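Local coordinates for molybdopterin biosynthesis protein MoaB (Sulfolobus tokodaii, PDB 3IWT) that probably takes part in molybdenum cofactor biosynthesis, as a MoaB/MogA-family protein with a predicted molybdopterin-binding domain, at residues E40-H54 with G152-L166. Numbering follows the deposited sequence.
Sequences ESGDIIKQLLIENGH and GSPDAVKLALKELIL
Leu166 CD2 comes up to the rim of the His54 imidazole, close to the plane of the ring, 4.1 Å from His54 CD2; Asn52 O lies over one face, displaced from the ring centre. In the plane of the ring a water bridges NE2 to Leu166 O, while ND1 is hydrogen-bonded to Leu16 N. The flat amide of Asn52 takes the other branch of Leu166, whose CD1 sits 3.5 Å from Asn52 ND2. That amide turns back on its own helix: ND2 donates to Leu48 O (2.8 Å, nearly in the amide plane), just before a Schellman motif at Gly53 closes helix 40-51. In the middle Leu161 is a knob in the hole formed by Ile44, Ile45, Leu48 and Leu49. Its CD1 meets Leu48 CD1 at 3.7 Å, and its CD2 faces Leu49 CD2 at 4.0 Å. With CG1 beside its backbone N (chi1 -78°), Ile44 points CD1 back toward the start of helix 40-51, where it rests 3.7 Å from Pro154 CB. At the N-terminal ends Ser41 OG donates to Gly152 O (2.6 Å), tilted 29° from the carbonyl plane, and packs beside the Pro154 ring. Without this hydroxyl, an alanine here is likely to leave Gly152 O without its donor and loosen the link between helix 40-51 and the turn that leads into helix 154-176. Ser153 N-caps helix 154-176, its OG accepting from Ala156 N. The two helices run nearly parallel, 20° apart with axes 8.9 Å from each other, side by side on the central sheet of this alpha/beta domain. Ser41, Ile45, Val157 and Leu161 touch strand 84-88 beneath them, Leu49 leans on strand 55-62, and Ala160 and Ile165 lie on strand 145-150, with helix 112-123 flanking helix 154-176 through Ala160 and Leu164.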
loop_
_atom_site.group_PDB
_atom_site.type_symbol
_atom_site.label_atom_id
_atom_site.label_comp_id
_atom_site.label_asym_id
_atom_site.label_seq_id
_atom_site.Cartn_x
_atom_site.Cartn_y
_atom_site.Cartn_z
ATOM N N GLU A 40 10.485 -33.367 -10.337
ATOM C CA GLU A 40 11.906 -33.308 -10.031
ATOM C C GLU A 40 12.174 -32.347 -8.863
ATOM O O GLU A 40 12.902 -32.660 -7.930
ATOM C CB GLU A 40 12.684 -32.860 -11.278
ATOM C CG GLU A 40 12.547 -33.796 -12.513
ATOM C CD GLU A 40 11.376 -33.444 -13.452
ATOM O OE1 GLU A 40 10.453 -32.714 -13.050
ATOM O OE2 GLU A 40 11.385 -33.917 -14.612
ATOM N N SER A 41 11.577 -31.161 -8.934
ATOM C CA SER A 41 11.799 -30.149 -7.905
ATOM C C SER A 41 11.257 -30.555 -6.538
ATOM O O SER A 41 11.926 -30.362 -5.533
ATOM C CB SER A 41 11.166 -28.829 -8.310
ATOM O OG SER A 41 11.912 -28.282 -9.383
ATOM N N GLY A 42 10.042 -31.085 -6.498
ATOM C CA GLY A 42 9.466 -31.558 -5.224
ATOM C C GLY A 42 10.315 -32.671 -4.635
ATOM O O GLY A 42 10.543 -32.720 -3.421
ATOM N N ASP A 43 10.764 -33.574 -5.503
ATOM C CA ASP A 43 11.621 -34.706 -5.111
ATOM C C ASP A 43 12.940 -34.249 -4.509
ATOM O O ASP A 43 13.367 -34.776 -3.494
ATOM C CB ASP A 43 11.893 -35.618 -6.315
ATOM C CG ASP A 43 10.679 -36.465 -6.697
ATOM O OD1 ASP A 43 9.633 -36.379 -6.022
ATOM O OD2 ASP A 43 10.762 -37.202 -7.693
ATOM N N ILE A 44 13.562 -33.251 -5.121
ATOM C CA ILE A 44 14.803 -32.659 -4.600
ATOM C C ILE A 44 14.607 -32.060 -3.203
ATOM O O ILE A 44 15.439 -32.258 -2.324
ATOM C CB ILE A 44 15.378 -31.568 -5.581
ATOM C CG1 ILE A 44 16.082 -32.224 -6.761
ATOM C CG2 ILE A 44 16.375 -30.632 -4.877
ATOM C CD1 ILE A 44 16.405 -31.258 -7.910
ATOM N N ILE A 45 13.502 -31.338 -3.006
ATOM C CA ILE A 45 13.200 -30.713 -1.725
ATOM C C ILE A 45 13.046 -31.792 -0.650
ATOM O O ILE A 45 13.670 -31.709 0.399
ATOM C CB ILE A 45 11.927 -29.846 -1.810
ATOM C CG1 ILE A 45 12.169 -28.640 -2.735
ATOM C CG2 ILE A 45 11.458 -29.400 -0.410
ATOM C CD1 ILE A 45 10.894 -27.825 -3.051
ATOM N N LYS A 46 12.263 -32.822 -0.938
ATOM C CA LYS A 46 12.057 -33.918 0.012
ATOM C C LYS A 46 13.359 -34.621 0.388
ATOM O O LYS A 46 13.655 -34.795 1.576
ATOM C CB LYS A 46 11.069 -34.925 -0.566
ATOM C CG LYS A 46 9.653 -34.396 -0.718
ATOM C CD LYS A 46 8.845 -35.286 -1.646
ATOM C CE LYS A 46 7.405 -34.799 -1.733
ATOM N NZ LYS A 46 6.574 -35.686 -2.596
ATOM N N GLN A 47 14.123 -34.989 -0.644
ATOM C CA GLN A 47 15.400 -35.714 -0.528
ATOM C C GLN A 47 16.378 -34.927 0.370
ATOM O O GLN A 47 16.953 -35.483 1.317
ATOM C CB GLN A 47 16.005 -35.833 -1.939
ATOM C CG GLN A 47 16.408 -37.211 -2.435
ATOM C CD GLN A 47 17.465 -37.113 -3.535
ATOM O OE1 GLN A 47 17.241 -36.471 -4.568
ATOM N NE2 GLN A 47 18.629 -37.704 -3.300
ATOM N N LEU A 48 16.555 -33.631 0.057
ATOM C CA LEU A 48 17.508 -32.782 0.783
ATOM C C LEU A 48 17.050 -32.520 2.200
ATOM O O LEU A 48 17.859 -32.516 3.126
ATOM C CB LEU A 48 17.760 -31.435 0.069
ATOM C CG LEU A 48 18.687 -31.428 -1.157
ATOM C CD1 LEU A 48 18.679 -30.058 -1.840
ATOM C CD2 LEU A 48 20.095 -31.855 -0.772
ATOM N N LEU A 49 15.746 -32.251 2.370
ATOM C CA LEU A 49 15.182 -32.019 3.698
ATOM C C LEU A 49 15.346 -33.236 4.594
ATOM O O LEU A 49 15.792 -33.112 5.746
ATOM C CB LEU A 49 13.692 -31.671 3.659
ATOM C CG LEU A 49 13.332 -30.253 3.216
ATOM C CD1 LEU A 49 11.807 -30.189 3.053
ATOM C CD2 LEU A 49 13.860 -29.157 4.182
ATOM N N ILE A 50 15.064 -34.427 4.049
ATOM C CA ILE A 50 15.274 -35.741 4.758
ATOM C C ILE A 50 16.742 -36.116 5.031
ATOM O O ILE A 50 17.117 -36.759 6.084
ATOM C CB ILE A 50 14.590 -36.898 3.962
ATOM C CG1 ILE A 50 13.056 -36.733 4.046
ATOM C CG2 ILE A 50 15.021 -38.259 4.505
ATOM C CD1 ILE A 50 12.236 -37.602 3.112
ATOM N N GLU A 51 17.590 -35.854 4.052
ATOM C CA GLU A 51 19.029 -36.077 4.175
ATOM C C GLU A 51 19.605 -35.247 5.320
ATOM O O GLU A 51 20.624 -35.610 5.913
ATOM C CB GLU A 51 19.703 -35.687 2.860
ATOM C CG GLU A 51 21.210 -35.714 2.857
ATOM C CD GLU A 51 21.751 -35.345 1.495
ATOM O OE1 GLU A 51 22.152 -36.320 0.757
ATOM O OE2 GLU A 51 21.746 -34.073 1.173
ATOM N N ASN A 52 18.951 -34.118 5.613
ATOM C CA ASN A 52 19.396 -33.200 6.656
ATOM C C ASN A 52 18.683 -33.344 8.006
ATOM O O ASN A 52 18.914 -32.520 8.924
ATOM C CB ASN A 52 19.320 -31.767 6.136
ATOM C CG ASN A 52 20.490 -31.419 5.252
ATOM O OD1 ASN A 52 21.457 -30.846 5.736
ATOM N ND2 ASN A 52 20.440 -31.802 3.962
ATOM N N GLY A 53 17.863 -34.406 8.143
ATOM C CA GLY A 53 17.403 -34.790 9.489
ATOM C C GLY A 53 15.995 -34.323 9.758
ATOM O O GLY A 53 15.454 -34.555 10.849
ATOM N N HIS A 54 15.392 -33.672 8.756
ATOM C CA HIS A 54 14.021 -33.172 8.868
ATOM C C HIS A 54 13.005 -34.195 8.371
ATOM O O HIS A 54 13.362 -35.211 7.770
ATOM C CB HIS A 54 13.894 -31.872 8.067
ATOM C CG HIS A 54 14.853 -30.822 8.509
ATOM N ND1 HIS A 54 14.909 -30.373 9.811
ATOM C CD2 HIS A 54 15.813 -30.150 7.831
ATOM C CE1 HIS A 54 15.853 -29.459 9.916
ATOM N NE2 HIS A 54 16.430 -29.318 8.731
ATOM N N GLY A 152 10.126 -22.849 -9.935
ATOM C CA GLY A 152 9.875 -24.184 -10.497
ATOM C C GLY A 152 11.130 -24.984 -10.824
ATOM O O GLY A 152 11.140 -26.198 -10.691
ATOM N N SER A 153 12.169 -24.286 -11.274
ATOM C CA SER A 153 13.475 -24.869 -11.650
ATOM C C SER A 153 14.130 -25.734 -10.551
ATOM O O SER A 153 14.349 -25.253 -9.445
ATOM C CB SER A 153 14.411 -23.717 -12.014
ATOM O OG SER A 153 15.743 -24.108 -11.951
ATOM N N PRO A 154 14.476 -27.000 -10.862
ATOM C CA PRO A 154 15.215 -27.870 -9.917
ATOM C C PRO A 154 16.536 -27.281 -9.400
ATOM O O PRO A 154 16.857 -27.436 -8.227
ATOM C CB PRO A 154 15.501 -29.126 -10.744
ATOM C CG PRO A 154 14.445 -29.131 -11.788
ATOM C CD PRO A 154 14.187 -27.712 -12.125
ATOM N N ASP A 155 17.284 -26.605 -10.266
ATOM C CA ASP A 155 18.561 -26.026 -9.869
ATOM C C ASP A 155 18.315 -24.880 -8.883
ATOM O O ASP A 155 19.053 -24.710 -7.919
ATOM C CB ASP A 155 19.324 -25.505 -11.088
ATOM C CG ASP A 155 20.015 -26.608 -11.899
ATOM O OD1 ASP A 155 20.105 -27.782 -11.500
ATOM O OD2 ASP A 155 20.511 -26.263 -12.973
ATOM N N ALA A 156 17.252 -24.098 -9.123
ATOM C CA ALA A 156 16.889 -22.989 -8.233
ATOM C C ALA A 156 16.481 -23.481 -6.842
ATOM O O ALA A 156 16.850 -22.903 -5.808
ATOM C CB ALA A 156 15.738 -22.133 -8.863
ATOM N N VAL A 157 15.672 -24.529 -6.816
ATOM C CA VAL A 157 15.214 -25.101 -5.580
ATOM C C VAL A 157 16.385 -25.655 -4.771
ATOM O O VAL A 157 16.509 -25.401 -3.570
ATOM C CB VAL A 157 14.133 -26.170 -5.874
ATOM C CG1 VAL A 157 13.902 -27.014 -4.709
ATOM C CG2 VAL A 157 12.807 -25.507 -6.347
ATOM N N LYS A 158 17.268 -26.372 -5.450
ATOM C CA LYS A 158 18.473 -26.913 -4.824
ATOM C C LYS A 158 19.300 -25.769 -4.217
ATOM O O LYS A 158 19.750 -25.861 -3.077
ATOM C CB LYS A 158 19.265 -27.706 -5.850
ATOM C CG LYS A 158 20.429 -28.486 -5.311
ATOM C CD LYS A 158 21.249 -29.126 -6.408
ATOM C CE LYS A 158 20.568 -30.315 -7.045
ATOM N NZ LYS A 158 21.597 -31.203 -7.721
ATOM N N LEU A 159 19.485 -24.693 -4.978
ATOM C CA LEU A 159 20.241 -23.535 -4.518
ATOM C C LEU A 159 19.636 -22.901 -3.277
ATOM O O LEU A 159 20.359 -22.572 -2.349
ATOM C CB LEU A 159 20.295 -22.476 -5.626
ATOM C CG LEU A 159 21.197 -21.245 -5.399
ATOM C CD1 LEU A 159 22.673 -21.662 -5.320
ATOM C CD2 LEU A 159 20.976 -20.217 -6.498
ATOM N N ALA A 160 18.313 -22.688 -3.284
ATOM C CA ALA A 160 17.608 -22.086 -2.166
ATOM C C ALA A 160 17.770 -22.952 -0.929
ATOM O O ALA A 160 18.096 -22.447 0.139
ATOM C CB ALA A 160 16.109 -21.900 -2.507
ATOM N N LEU A 161 17.567 -24.261 -1.077
ATOM C CA LEU A 161 17.710 -25.166 0.065
ATOM C C LEU A 161 19.106 -25.196 0.691
ATOM O O LEU A 161 19.256 -25.064 1.910
ATOM C CB LEU A 161 17.303 -26.579 -0.327
ATOM C CG LEU A 161 15.801 -26.852 -0.370
ATOM C CD1 LEU A 161 15.579 -28.083 -1.260
ATOM C CD2 LEU A 161 15.267 -27.063 1.058
ATOM N N LYS A 162 20.119 -25.422 -0.136
ATOM C CA LYS A 162 21.477 -25.554 0.349
ATOM C C LYS A 162 22.071 -24.262 0.900
ATOM O O LYS A 162 22.726 -24.277 1.943
ATOM C CB LYS A 162 22.386 -26.084 -0.765
ATOM C CG LYS A 162 22.035 -27.476 -1.233
ATOM C CD LYS A 162 23.097 -27.941 -2.205
ATOM C CE LYS A 162 22.881 -29.323 -2.713
ATOM N NZ LYS A 162 24.089 -29.695 -3.602
ATOM N N GLU A 163 21.819 -23.143 0.221
ATOM C CA GLU A 163 22.480 -21.913 0.591
ATOM C C GLU A 163 21.693 -21.090 1.612
ATOM O O GLU A 163 22.300 -20.437 2.450
ATOM C CB GLU A 163 22.806 -21.113 -0.671
ATOM C CG GLU A 163 23.647 -21.911 -1.675
ATOM C CD GLU A 163 24.884 -22.497 -1.044
ATOM O OE1 GLU A 163 25.605 -21.761 -0.346
ATOM O OE2 GLU A 163 25.127 -23.700 -1.212
ATOM N N LEU A 164 20.348 -21.142 1.575
ATOM C CA LEU A 164 19.534 -20.255 2.409
ATOM C C LEU A 164 18.586 -20.897 3.432
ATOM O O LEU A 164 18.475 -20.401 4.546
ATOM C CB LEU A 164 18.712 -19.327 1.500
ATOM C CG LEU A 164 19.529 -18.479 0.516
ATOM C CD1 LEU A 164 18.589 -17.527 -0.210
ATOM C CD2 LEU A 164 20.622 -17.699 1.212
ATOM N N ILE A 165 17.916 -21.982 3.059
ATOM C CA ILE A 165 16.930 -22.595 3.939
ATOM C C ILE A 165 17.589 -23.501 4.983
ATOM O O ILE A 165 17.426 -23.285 6.189
ATOM C CB ILE A 165 15.832 -23.340 3.128
ATOM C CG1 ILE A 165 15.143 -22.351 2.173
ATOM C CG2 ILE A 165 14.863 -24.061 4.063
ATOM C CD1 ILE A 165 14.046 -22.973 1.324
ATOM N N LEU A 166 18.335 -24.507 4.541
ATOM C CA LEU A 166 18.938 -25.457 5.491
ATOM C C LEU A 166 19.786 -24.776 6.584
ATOM O O LEU A 166 19.657 -25.126 7.751
ATOM C CB LEU A 166 19.724 -26.566 4.759
ATOM C CG LEU A 166 18.852 -27.526 3.915
ATOM C CD1 LEU A 166 19.715 -28.498 3.091
ATOM C CD2 LEU A 166 17.825 -28.310 4.753
HETATM O O HOH W 1 18.758 -27.712 8.401
#